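HD domain-containing protein (Aquifex aeolicus, PDB 2HEK) binds GDP and zinc at separate sites and, as a member of the HD-domain family, may act as a dGTP triphosphohydrolase. Local coordinates at residues M163-R168 with Q219-K224; A40-P45 with R227-H232; D183-T188 with V196-S201. One frame throughout, in Å; residues are numbered along the deposited sequence.

Contact 1: residues M163-R168 with Q219-K224; sequences MDYLRR and QVYFHK
With CG anti to its carbonyl carbon (chi1 -49°), Tyr-221 extends its ring from the last turn of helix 203-221 toward helix 160-173, where the hydroxyl end lands between Tyr-165 and Leu-166. Tyr-165 has the less usual first torsion, CG lying between backbone N and carbonyl carbon (chi1 72°), which brings CD1 and CE1 of its ring near the incoming hydroxyl. OH of Tyr-221 is 3.6 Å from CD2 of Leu-166 and 3.7 Å from CD1 of Tyr-165. That same leucine methyl lies near the plane of the Tyr-221 ring, at its edge, 4.1 Å from CE1. The hydroxyl is not left to apolar company, because it hydrogen-bonds to Asp-169. Within 163-168 Arg-168 grips Asp-164 side-on, NE to OD1 at 3.0 Å and nearly straight, NH2 to OD2 at 2.8 Å. OD1 of Asp-164 also meets ND1 of the zinc ligand His-54, making the aspartate a second-shell partner of the metal site. The contact thus ties a helix of the HD domain, beside the zinc site, to helix 203-221 of the HD-associated region. Leu-166 packs further on Phe-209, Arg-213 and Met-216 of helix 203-221, while Met-163 and Asp-164 rest against helix 51-69.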
loop_
_atom_site.group_PDB
_atom_site.type_symbol
_atom_site.label_atom_id
_atom_site.label_comp_id
_atom_site.label_asym_id
_atom_site.label_seq_id
_atom_site.Cartn_x
_atom_site.Cartn_y
_atom_site.Cartn_z
ATOM N N MET A 163 11.285 16.174 -2.632
ATOM C CA MET A 163 10.966 14.800 -2.384
ATOM C C MET A 163 9.935 14.703 -1.258
ATOM O O MET A 163 8.997 13.899 -1.343
ATOM C CB MET A 163 12.229 14.023 -2.038
ATOM C CG MET A 163 13.028 13.545 -3.245
ATOM S SD MET A 163 14.094 12.140 -2.843
ATOM C CE MET A 163 15.299 12.265 -4.160
ATOM N N ASP A 164 10.080 15.521 -0.234
ATOM C CA ASP A 164 9.102 15.414 0.835
ATOM C C ASP A 164 7.773 16.013 0.433
ATOM O O ASP A 164 6.729 15.387 0.637
ATOM C CB ASP A 164 9.521 16.055 2.157
ATOM C CG ASP A 164 8.465 15.814 3.234
ATOM O OD1 ASP A 164 7.659 16.736 3.504
ATOM O OD2 ASP A 164 8.458 14.719 3.813
ATOM N N TYR A 165 7.738 17.248 -0.120
ATOM C CA TYR A 165 6.408 17.801 -0.352
ATOM C C TYR A 165 5.637 17.078 -1.450
ATOM O O TYR A 165 4.415 16.978 -1.352
ATOM C CB TYR A 165 6.423 19.334 -0.495
ATOM C CG TYR A 165 6.987 19.981 -1.736
ATOM C CD1 TYR A 165 6.494 19.681 -2.993
ATOM C CD2 TYR A 165 8.045 20.887 -1.615
ATOM C CE1 TYR A 165 7.050 20.294 -4.121
ATOM C CE2 TYR A 165 8.619 21.499 -2.740
ATOM C CZ TYR A 165 8.115 21.196 -3.996
ATOM O OH TYR A 165 8.657 21.788 -5.115
ATOM N N LEU A 166 6.307 16.564 -2.485
ATOM C CA LEU A 166 5.558 15.865 -3.535
ATOM C C LEU A 166 4.846 14.669 -2.940
ATOM O O LEU A 166 3.655 14.467 -3.177
ATOM C CB LEU A 166 6.448 15.411 -4.705
ATOM C CG LEU A 166 6.980 16.537 -5.608
ATOM C CD1 LEU A 166 8.023 15.908 -6.573
ATOM C CD2 LEU A 166 5.808 17.242 -6.377
ATOM N N ARG A 167 5.580 13.875 -2.162
ATOM C CA ARG A 167 5.004 12.689 -1.467
ATOM C C ARG A 167 3.951 13.056 -0.418
ATOM O O ARG A 167 2.888 12.414 -0.311
ATOM C CB ARG A 167 6.132 11.811 -0.864
ATOM C CG ARG A 167 5.678 10.532 -0.053
ATOM C CD ARG A 167 6.889 9.498 0.450
ATOM N NE ARG A 167 6.251 8.269 0.889
ATOM C CZ ARG A 167 6.911 7.156 1.100
ATOM N NH1 ARG A 167 8.230 7.123 0.896
ATOM N NH2 ARG A 167 6.263 6.076 1.483
ATOM N N ARG A 168 4.221 14.062 0.405
ATOM C CA ARG A 168 3.277 14.429 1.445
ATOM C C ARG A 168 1.983 15.042 0.835
ATOM O O ARG A 168 0.857 14.737 1.285
ATOM C CB ARG A 168 3.957 15.412 2.441
ATOM C CG ARG A 168 3.125 15.756 3.723
ATOM C CD ARG A 168 3.955 16.606 4.778
ATOM N NE ARG A 168 5.232 15.914 5.001
ATOM C CZ ARG A 168 5.410 14.922 5.863
ATOM N NH1 ARG A 168 4.422 14.534 6.677
ATOM N NH2 ARG A 168 6.577 14.319 5.902
ATOM N N GLN A 219 -2.875 17.811 -11.358
ATOM C CA GLN A 219 -4.033 17.428 -10.536
ATOM C C GLN A 219 -4.289 18.450 -9.420
ATOM O O GLN A 219 -5.454 18.766 -9.112
ATOM C CB GLN A 219 -3.876 15.982 -10.004
ATOM C CG GLN A 219 -4.965 15.471 -9.030
ATOM C CD GLN A 219 -6.220 14.925 -9.752
ATOM O OE1 GLN A 219 -6.407 15.149 -10.953
ATOM N NE2 GLN A 219 -7.079 14.208 -9.008
ATOM N N VAL A 220 -3.215 18.956 -8.802
ATOM C CA VAL A 220 -3.366 19.775 -7.579
ATOM C C VAL A 220 -2.901 21.239 -7.730
ATOM O O VAL A 220 -3.715 22.167 -7.588
ATOM C CB VAL A 220 -2.644 19.136 -6.332
ATOM C CG1 VAL A 220 -2.812 20.050 -5.121
ATOM C CG2 VAL A 220 -3.178 17.712 -6.027
ATOM N N TYR A 221 -1.616 21.457 -8.013
ATOM C CA TYR A 221 -1.067 22.825 -7.932
ATOM C C TYR A 221 -1.706 23.735 -9.004
ATOM O O TYR A 221 -1.884 24.946 -8.793
ATOM C CB TYR A 221 0.492 22.843 -8.021
ATOM C CG TYR A 221 1.217 21.844 -7.087
ATOM C CD1 TYR A 221 2.345 21.148 -7.529
ATOM C CD2 TYR A 221 0.761 21.601 -5.764
ATOM C CE1 TYR A 221 3.024 20.236 -6.690
ATOM C CE2 TYR A 221 1.421 20.667 -4.931
ATOM C CZ TYR A 221 2.560 20.013 -5.400
ATOM O OH TYR A 221 3.226 19.083 -4.586
ATOM N N PHE A 222 -2.070 23.158 -10.141
ATOM C CA PHE A 222 -2.674 23.968 -11.224
ATOM C C PHE A 222 -4.164 23.727 -11.352
ATOM O O PHE A 222 -4.760 24.069 -12.374
ATOM C CB PHE A 222 -1.969 23.718 -12.566
ATOM C CG PHE A 222 -0.563 24.213 -12.602
ATOM C CD1 PHE A 222 0.329 23.723 -13.571
ATOM C CD2 PHE A 222 -0.097 25.137 -11.652
ATOM C CE1 PHE A 222 1.672 24.186 -13.625
ATOM C CE2 PHE A 222 1.242 25.613 -11.683
ATOM C CZ PHE A 222 2.129 25.132 -12.692
ATOM N N HIS A 223 -4.779 23.136 -10.322
ATOM C CA HIS A 223 -6.208 22.871 -10.351
ATOM C C HIS A 223 -6.890 24.253 -10.528
ATOM O O HIS A 223 -6.523 25.217 -9.875
ATOM C CB HIS A 223 -6.651 22.206 -9.032
ATOM C CG HIS A 223 -8.069 21.753 -9.025
ATOM N ND1 HIS A 223 -9.124 22.631 -8.899
ATOM C CD2 HIS A 223 -8.614 20.508 -9.103
ATOM C CE1 HIS A 223 -10.257 21.953 -8.900
ATOM N NE2 HIS A 223 -9.975 20.661 -8.990
ATOM N N LYS A 224 -7.880 24.326 -11.402
ATOM C CA LYS A 224 -8.414 25.631 -11.805
ATOM C C LYS A 224 -9.031 26.364 -10.616
ATOM O O LYS A 224 -8.917 27.579 -10.526
ATOM C CB LYS A 224 -9.437 25.460 -12.915
ATOM C CG LYS A 224 -10.687 24.726 -12.513
ATOM C CD LYS A 224 -11.448 24.195 -13.745
ATOM C CE LYS A 224 -12.852 23.783 -13.339
ATOM N NZ LYS A 224 -13.536 23.006 -14.414
#

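Contact 2: residues A40-P45 with R227-H232; sequences AYLVFP and RILSIH. With GDP (guanosine-5'-diphosphate), chain G.
Leu-229 reaches from helix 224-240 toward the 40-45 loop. Its CB starts the side chain in that direction, CG follows beside the backbone N, anti to the carbonyl carbon (chi1 -66°), and at the tip CD1 does the touching: it is 3.8 Å from CB of Leu-42 and equally 3.8 Å from CG2 of Val-43. One methyl therefore bridges two consecutive residues, and the contact is purely apolar and buried. Val-43 turns its branches different ways: CG2 takes the leucine, while CG1, anti to the backbone N, lies 4.0 Å from the ribose oxygen O4' of GDP and also packs on His-223. The backbone beside this packing faces the nucleotide: O of Leu-42 lies 3.1 Å from N7 of the guanine and O of Val-43 3.4 Å from C8, with CG of Pro-45 3.9 Å from C8. The O of Leu-42 accepts a hydrogen bond from NH2 of Arg-280, another pocket residue. A second subunit completes the site through Lys-3, Glu-4, Asp-24, Gln-29 and Arg-32, so this GDP is bound at a subunit interface. The loop between helices 26-29 and 51-69, with its 3-10 turn at 40-42, thus lies against helix 224-240, whose Ile-228 and Ile-231 pack on strand 311-318.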
loop_
_atom_site.group_PDB
_atom_site.type_symbol
_atom_site.label_atom_id
_atom_site.label_comp_id
_atom_site.label_asym_id
_atom_site.label_seq_id
_atom_site.Cartn_x
_atom_site.Cartn_y
_atom_site.Cartn_z
ATOM N N ALA A 40 -5.759 25.104 -0.493
ATOM C CA ALA A 40 -6.113 23.946 -1.286
ATOM C C ALA A 40 -7.135 23.045 -0.574
ATOM O O ALA A 40 -7.841 22.291 -1.232
ATOM C CB ALA A 40 -4.857 23.125 -1.649
ATOM N N TYR A 41 -7.232 23.115 0.755
ATOM C CA TYR A 41 -8.145 22.203 1.479
ATOM C C TYR A 41 -9.601 22.535 1.145
ATOM O O TYR A 41 -10.506 21.728 1.396
ATOM C CB TYR A 41 -7.915 22.270 2.995
ATOM C CG TYR A 41 -8.362 23.596 3.599
ATOM C CD1 TYR A 41 -9.591 23.713 4.226
ATOM C CD2 TYR A 41 -7.570 24.728 3.521
ATOM C CE1 TYR A 41 -10.018 24.922 4.776
ATOM C CE2 TYR A 41 -7.990 25.939 4.057
ATOM C CZ TYR A 41 -9.218 26.026 4.670
ATOM O OH TYR A 41 -9.643 27.216 5.220
ATOM N N LEU A 42 -9.821 23.707 0.539
ATOM C CA LEU A 42 -11.174 24.083 0.110
ATOM C C LEU A 42 -11.592 23.308 -1.149
ATOM O O LEU A 42 -12.763 23.338 -1.544
ATOM C CB LEU A 42 -11.261 25.592 -0.157
ATOM C CG LEU A 42 -11.150 26.463 1.103
ATOM C CD1 LEU A 42 -11.194 27.964 0.685
ATOM C CD2 LEU A 42 -12.267 26.155 2.134
ATOM N N VAL A 43 -10.641 22.622 -1.773
ATOM C CA VAL A 43 -10.902 21.803 -2.961
ATOM C C VAL A 43 -10.566 20.313 -2.665
ATOM O O VAL A 43 -11.329 19.401 -3.036
ATOM C CB VAL A 43 -10.024 22.286 -4.159
ATOM C CG1 VAL A 43 -10.208 21.389 -5.397
ATOM C CG2 VAL A 43 -10.330 23.726 -4.514
ATOM N N PHE A 44 -9.423 20.085 -2.014
ATOM C CA PHE A 44 -8.950 18.724 -1.606
ATOM C C PHE A 44 -9.063 18.678 -0.089
ATOM O O PHE A 44 -8.164 19.153 0.598
ATOM C CB PHE A 44 -7.469 18.493 -2.011
ATOM C CG PHE A 44 -7.270 18.426 -3.498
ATOM C CD1 PHE A 44 -7.036 19.596 -4.253
ATOM C CD2 PHE A 44 -7.363 17.189 -4.168
ATOM C CE1 PHE A 44 -6.913 19.529 -5.670
ATOM C CE2 PHE A 44 -7.228 17.127 -5.594
ATOM C CZ PHE A 44 -6.986 18.283 -6.316
ATOM N N PRO A 45 -10.207 18.200 0.443
ATOM C CA PRO A 45 -10.521 18.466 1.859
ATOM C C PRO A 45 -9.486 17.968 2.870
ATOM O O PRO A 45 -9.312 18.593 3.921
ATOM C CB PRO A 45 -11.884 17.748 2.048
ATOM C CG PRO A 45 -12.511 17.856 0.681
ATOM C CD PRO A 45 -11.339 17.534 -0.233
ATOM N N ARG A 227 -6.290 27.574 -8.186
ATOM C CA ARG A 227 -5.667 28.793 -8.710
ATOM C C ARG A 227 -6.533 30.048 -8.466
ATOM O O ARG A 227 -6.006 31.066 -7.988
ATOM C CB ARG A 227 -5.292 28.641 -10.185
ATOM C CG ARG A 227 -4.086 27.651 -10.461
ATOM C CD ARG A 227 -2.723 28.149 -9.926
ATOM N NE ARG A 227 -2.446 29.523 -10.339
ATOM C CZ ARG A 227 -2.189 30.546 -9.510
ATOM N NH1 ARG A 227 -2.108 30.372 -8.190
ATOM N NH2 ARG A 227 -1.986 31.768 -10.008
ATOM N N ILE A 228 -7.836 29.966 -8.714
ATOM C CA ILE A 228 -8.721 31.165 -8.492
ATOM C C ILE A 228 -8.840 31.559 -7.005
ATOM O O ILE A 228 -8.834 32.755 -6.647
ATOM C CB ILE A 228 -10.123 31.071 -9.223
ATOM C CG1 ILE A 228 -10.904 32.405 -9.153
ATOM C CG2 ILE A 228 -11.001 29.912 -8.708
ATOM C CD1 ILE A 228 -10.198 33.581 -9.896
ATOM N N LEU A 229 -8.917 30.561 -6.128
ATOM C CA LEU A 229 -8.864 30.845 -4.699
ATOM C C LEU A 229 -7.598 31.609 -4.304
ATOM O O LEU A 229 -7.652 32.556 -3.529
ATOM C CB LEU A 229 -8.990 29.537 -3.885
ATOM C CG LEU A 229 -10.368 28.847 -4.017
ATOM C CD1 LEU A 229 -10.362 27.412 -3.406
ATOM C CD2 LEU A 229 -11.465 29.712 -3.368
ATOM N N SER A 230 -6.453 31.200 -4.835
ATOM C CA SER A 230 -5.179 31.862 -4.553
ATOM C C SER A 230 -5.154 33.289 -5.119
ATOM O O SER A 230 -4.628 34.202 -4.477
ATOM C CB SER A 230 -4.017 31.044 -5.124
ATOM O OG SER A 230 -2.779 31.670 -4.819
ATOM N N ILE A 231 -5.727 33.465 -6.311
ATOM C CA ILE A 231 -5.907 34.802 -6.912
ATOM C C ILE A 231 -6.711 35.714 -5.965
ATOM O O ILE A 231 -6.236 36.785 -5.626
ATOM C CB ILE A 231 -6.501 34.711 -8.327
ATOM C CG1 ILE A 231 -5.473 34.100 -9.299
ATOM C CG2 ILE A 231 -6.952 36.073 -8.866
ATOM C CD1 ILE A 231 -6.096 33.698 -10.603
ATOM N N HIS A 232 -7.865 35.254 -5.478
ATOM C CA HIS A 232 -8.638 36.002 -4.466
ATOM C C HIS A 232 -7.878 36.257 -3.169
ATOM O O HIS A 232 -7.891 37.367 -2.649
ATOM C CB HIS A 232 -9.995 35.341 -4.159
ATOM C CG HIS A 232 -10.912 35.259 -5.338
ATOM N ND1 HIS A 232 -11.151 36.336 -6.168
ATOM C CD2 HIS A 232 -11.679 34.245 -5.809
ATOM C CE1 HIS A 232 -11.998 35.976 -7.116
ATOM N NE2 HIS A 232 -12.341 34.716 -6.915
HETATM P PB GDP G . -16.921 24.223 -9.550
HETATM O O1B GDP G . -15.832 23.783 -10.522
HETATM O O2B GDP G . -17.722 25.390 -10.116
HETATM O O3B GDP G . -17.874 23.059 -9.284
HETATM O O3A GDP G . -16.241 24.737 -8.174
HETATM P PA GDP G . -16.713 24.342 -6.685
HETATM O O1A GDP G . -18.115 23.801 -6.591
HETATM O O2A GDP G . -16.567 25.542 -5.785
HETATM O "O5'" GDP G . -15.663 23.224 -6.164
HETATM C "C5'" GDP G . -14.901 22.367 -7.002
HETATM C "C4'" GDP G . -14.381 21.140 -6.241
HETATM O "O4'" GDP G . -14.174 21.343 -4.829
HETATM C "C3'" GDP G . -15.318 19.967 -6.355
HETATM O "O3'" GDP G . -14.452 18.862 -6.748
HETATM C "C2'" GDP G . -15.719 19.718 -4.933
HETATM O "O2'" GDP G . -15.857 18.322 -4.815
HETATM C "C1'" GDP G . -14.544 20.173 -4.109
HETATM N N9 GDP G . -14.915 20.666 -2.764
HETATM C C8 GDP G . -14.184 20.542 -1.643
HETATM N N7 GDP G . -14.778 21.153 -0.598
HETATM C C5 GDP G . -15.925 21.678 -1.057
HETATM C C6 GDP G . -17.045 22.438 -0.473
HETATM O O6 GDP G . -16.986 22.718 0.716
HETATM N N1 GDP G . -18.052 22.859 -1.260
HETATM C C2 GDP G . -18.097 22.559 -2.576
HETATM N N2 GDP G . -19.173 23.006 -3.306
HETATM N N3 GDP G . -17.090 21.845 -3.180
HETATM C C4 GDP G . -16.016 21.392 -2.481
#

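Contact 3: residues D183-T188 with V196-S201; sequences DRLIST and VVVDES
The guanidinium of Arg-184 has CG2 of Thr-188 over one face, 4.0 Å above its plane and displaced toward the rim, while O of Ser-201 approaches NH2 obliquely at 3.4 Å. A bend at chi2 (58°) turns the arginine toward 196-201; its NH1 makes a salt bridge with Glu-4 of the fourth subunit, and Phe-12 of that subunit offers a cation-pi contact. The other flat group, the carboxylate of Asp-199, is gripped twice at OD2: OG of Ser-201 uses the anti lone pair at 2.8 Å, and N of Ser-201 comes from above the plane at 3.3 Å. The latter bond, to the backbone N two residues on, defines an Asx turn where strand 195-199 passes into a 3-10 turn. Across the segments the bond from N of Asp-199 to O of Thr-188, 2.8 Å long and nearly collinear with the carbonyl, joins the residue after helix 183-187 to the end of the strand. It adjoins the hairpin of strands 189-192 and 195-199, the antiparallel pair at one margin of a mixed sheet. Thr-188 has OG1 in the position between backbone N and carbonyl carbon (chi1 65°), from which it donates to O of Leu-185 at 3.0 Å. Oblique to Val-198, the same OG1 lies 3.6 Å from CG1, and CD1 of Leu-185 meets the same methyl at 4.2 Å in an apolar contact.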
loop_
_atom_site.group_PDB
_atom_site.type_symbol
_atom_site.label_atom_id
_atom_site.label_comp_id
_atom_site.label_asym_id
_atom_site.label_seq_id
_atom_site.Cartn_x
_atom_site.Cartn_y
_atom_site.Cartn_z
ATOM N N ASP A 183 12.755 6.029 -2.145
ATOM C CA ASP A 183 13.831 5.247 -1.538
ATOM C C ASP A 183 14.800 4.724 -2.600
ATOM O O ASP A 183 16.022 4.858 -2.474
ATOM C CB ASP A 183 13.206 4.073 -0.803
ATOM C CG ASP A 183 14.132 3.452 0.183
ATOM O OD1 ASP A 183 14.969 2.590 -0.236
ATOM O OD2 ASP A 183 13.994 3.805 1.389
ATOM N N ARG A 184 14.251 4.138 -3.655
ATOM C CA ARG A 184 15.028 3.706 -4.807
ATOM C C ARG A 184 15.795 4.854 -5.456
ATOM O O ARG A 184 16.995 4.725 -5.694
ATOM C CB ARG A 184 14.141 2.962 -5.840
ATOM C CG ARG A 184 14.904 2.495 -7.112
ATOM C CD ARG A 184 16.101 1.563 -6.784
ATOM N NE ARG A 184 16.618 0.984 -8.013
ATOM C CZ ARG A 184 17.639 0.133 -8.090
ATOM N NH1 ARG A 184 18.248 -0.289 -6.984
ATOM N NH2 ARG A 184 18.021 -0.321 -9.283
ATOM N N LEU A 185 15.131 5.980 -5.714
ATOM C CA LEU A 185 15.810 7.115 -6.341
ATOM C C LEU A 185 16.973 7.557 -5.469
ATOM O O LEU A 185 18.106 7.692 -5.958
ATOM C CB LEU A 185 14.851 8.305 -6.567
ATOM C CG LEU A 185 15.467 9.523 -7.255
ATOM C CD1 LEU A 185 16.209 9.221 -8.627
ATOM C CD2 LEU A 185 14.435 10.637 -7.425
ATOM N N ILE A 186 16.710 7.769 -4.185
ATOM C CA ILE A 186 17.787 8.150 -3.242
ATOM C C ILE A 186 18.972 7.162 -3.337
ATOM O O ILE A 186 20.120 7.593 -3.411
ATOM C CB ILE A 186 17.261 8.245 -1.804
ATOM C CG1 ILE A 186 16.379 9.501 -1.672
ATOM C CG2 ILE A 186 18.415 8.249 -0.754
ATOM C CD1 ILE A 186 15.591 9.603 -0.393
ATOM N N SER A 187 18.706 5.860 -3.382
ATOM C CA SER A 187 19.811 4.878 -3.379
ATOM C C SER A 187 20.702 4.935 -4.628
ATOM O O SER A 187 21.868 4.511 -4.589
ATOM C CB SER A 187 19.297 3.441 -3.160
ATOM O OG SER A 187 18.731 2.948 -4.361
ATOM N N THR A 188 20.161 5.441 -5.731
ATOM C CA THR A 188 20.911 5.534 -6.984
ATOM C C THR A 188 21.590 6.888 -7.205
ATOM O O THR A 188 22.168 7.113 -8.274
ATOM C CB THR A 188 20.033 5.216 -8.225
ATOM O OG1 THR A 188 19.004 6.219 -8.381
ATOM C CG2 THR A 188 19.425 3.871 -8.073
ATOM N N VAL A 196 25.230 16.451 -7.427
ATOM C CA VAL A 196 24.349 15.303 -7.167
ATOM C C VAL A 196 23.840 14.818 -8.522
ATOM O O VAL A 196 23.220 15.573 -9.270
ATOM C CB VAL A 196 23.147 15.670 -6.240
ATOM C CG1 VAL A 196 22.223 14.427 -6.015
ATOM C CG2 VAL A 196 23.640 16.202 -4.890
ATOM N N VAL A 197 24.138 13.576 -8.867
ATOM C CA VAL A 197 23.724 13.038 -10.177
ATOM C C VAL A 197 22.985 11.721 -9.949
ATOM O O VAL A 197 23.001 11.220 -8.835
ATOM C CB VAL A 197 24.968 12.804 -11.136
ATOM C CG1 VAL A 197 25.757 14.097 -11.333
ATOM C CG2 VAL A 197 25.891 11.732 -10.602
ATOM N N VAL A 198 22.394 11.132 -10.993
ATOM C CA VAL A 198 21.742 9.829 -10.843
ATOM C C VAL A 198 22.579 8.768 -11.566
ATOM O O VAL A 198 22.935 8.962 -12.714
ATOM C CB VAL A 198 20.297 9.830 -11.448
ATOM C CG1 VAL A 198 19.535 8.501 -11.140
ATOM C CG2 VAL A 198 19.488 11.036 -10.940
ATOM N N ASP A 199 22.919 7.677 -10.894
ATOM C CA ASP A 199 23.526 6.526 -11.565
ATOM C C ASP A 199 22.571 5.962 -12.626
ATOM O O ASP A 199 21.350 6.040 -12.494
ATOM C CB ASP A 199 23.842 5.439 -10.567
ATOM C CG ASP A 199 24.741 4.376 -11.166
ATOM O OD1 ASP A 199 25.883 4.730 -11.525
ATOM O OD2 ASP A 199 24.312 3.212 -11.312
ATOM N N GLU A 200 23.103 5.385 -13.691
ATOM C CA GLU A 200 22.241 4.881 -14.738
ATOM C C GLU A 200 21.282 3.810 -14.232
ATOM O O GLU A 200 20.223 3.652 -14.791
ATOM C CB GLU A 200 23.050 4.357 -15.922
ATOM C CG GLU A 200 22.268 4.454 -17.225
ATOM C CD GLU A 200 23.062 4.022 -18.437
ATOM O OE1 GLU A 200 24.266 3.684 -18.300
ATOM O OE2 GLU A 200 22.468 4.020 -19.533
ATOM N N SER A 201 21.631 3.083 -13.170
ATOM C CA SER A 201 20.718 2.095 -12.582
ATOM C C SER A 201 19.459 2.757 -11.984
ATOM O O SER A 201 18.502 2.073 -11.596
ATOM C CB SER A 201 21.434 1.279 -11.511
ATOM O OG SER A 201 21.866 2.113 -10.436
#

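Overall arrangement
Contacts 1 and 2 are neighbours, their centres about 13 Å apart; their segments 219-224 and 227-232 follow one another where helix 203-221 gives way to helix 224-240. They touch directly: CE1 of His-223 is 3.5 Å from CG1 of Val-43, the methyl that also faces GDP. Contact 1 lies beside the zinc site, with the Tyr-165 side chain about 4 Å from those of His-54 and Asp-161, whereas contact 2 forms part of the nucleotide pocket. Contact 3 lies away from the zinc site and nucleotide pockets of its own chain, its centre about 22 Å from that of contact 1, yet CE of Met-163 meets CD2 of Leu-185 at 3.7 Å. Contacts 2 and 3 occupy opposite sides of the chain's centre, about 35 Å apart between centres.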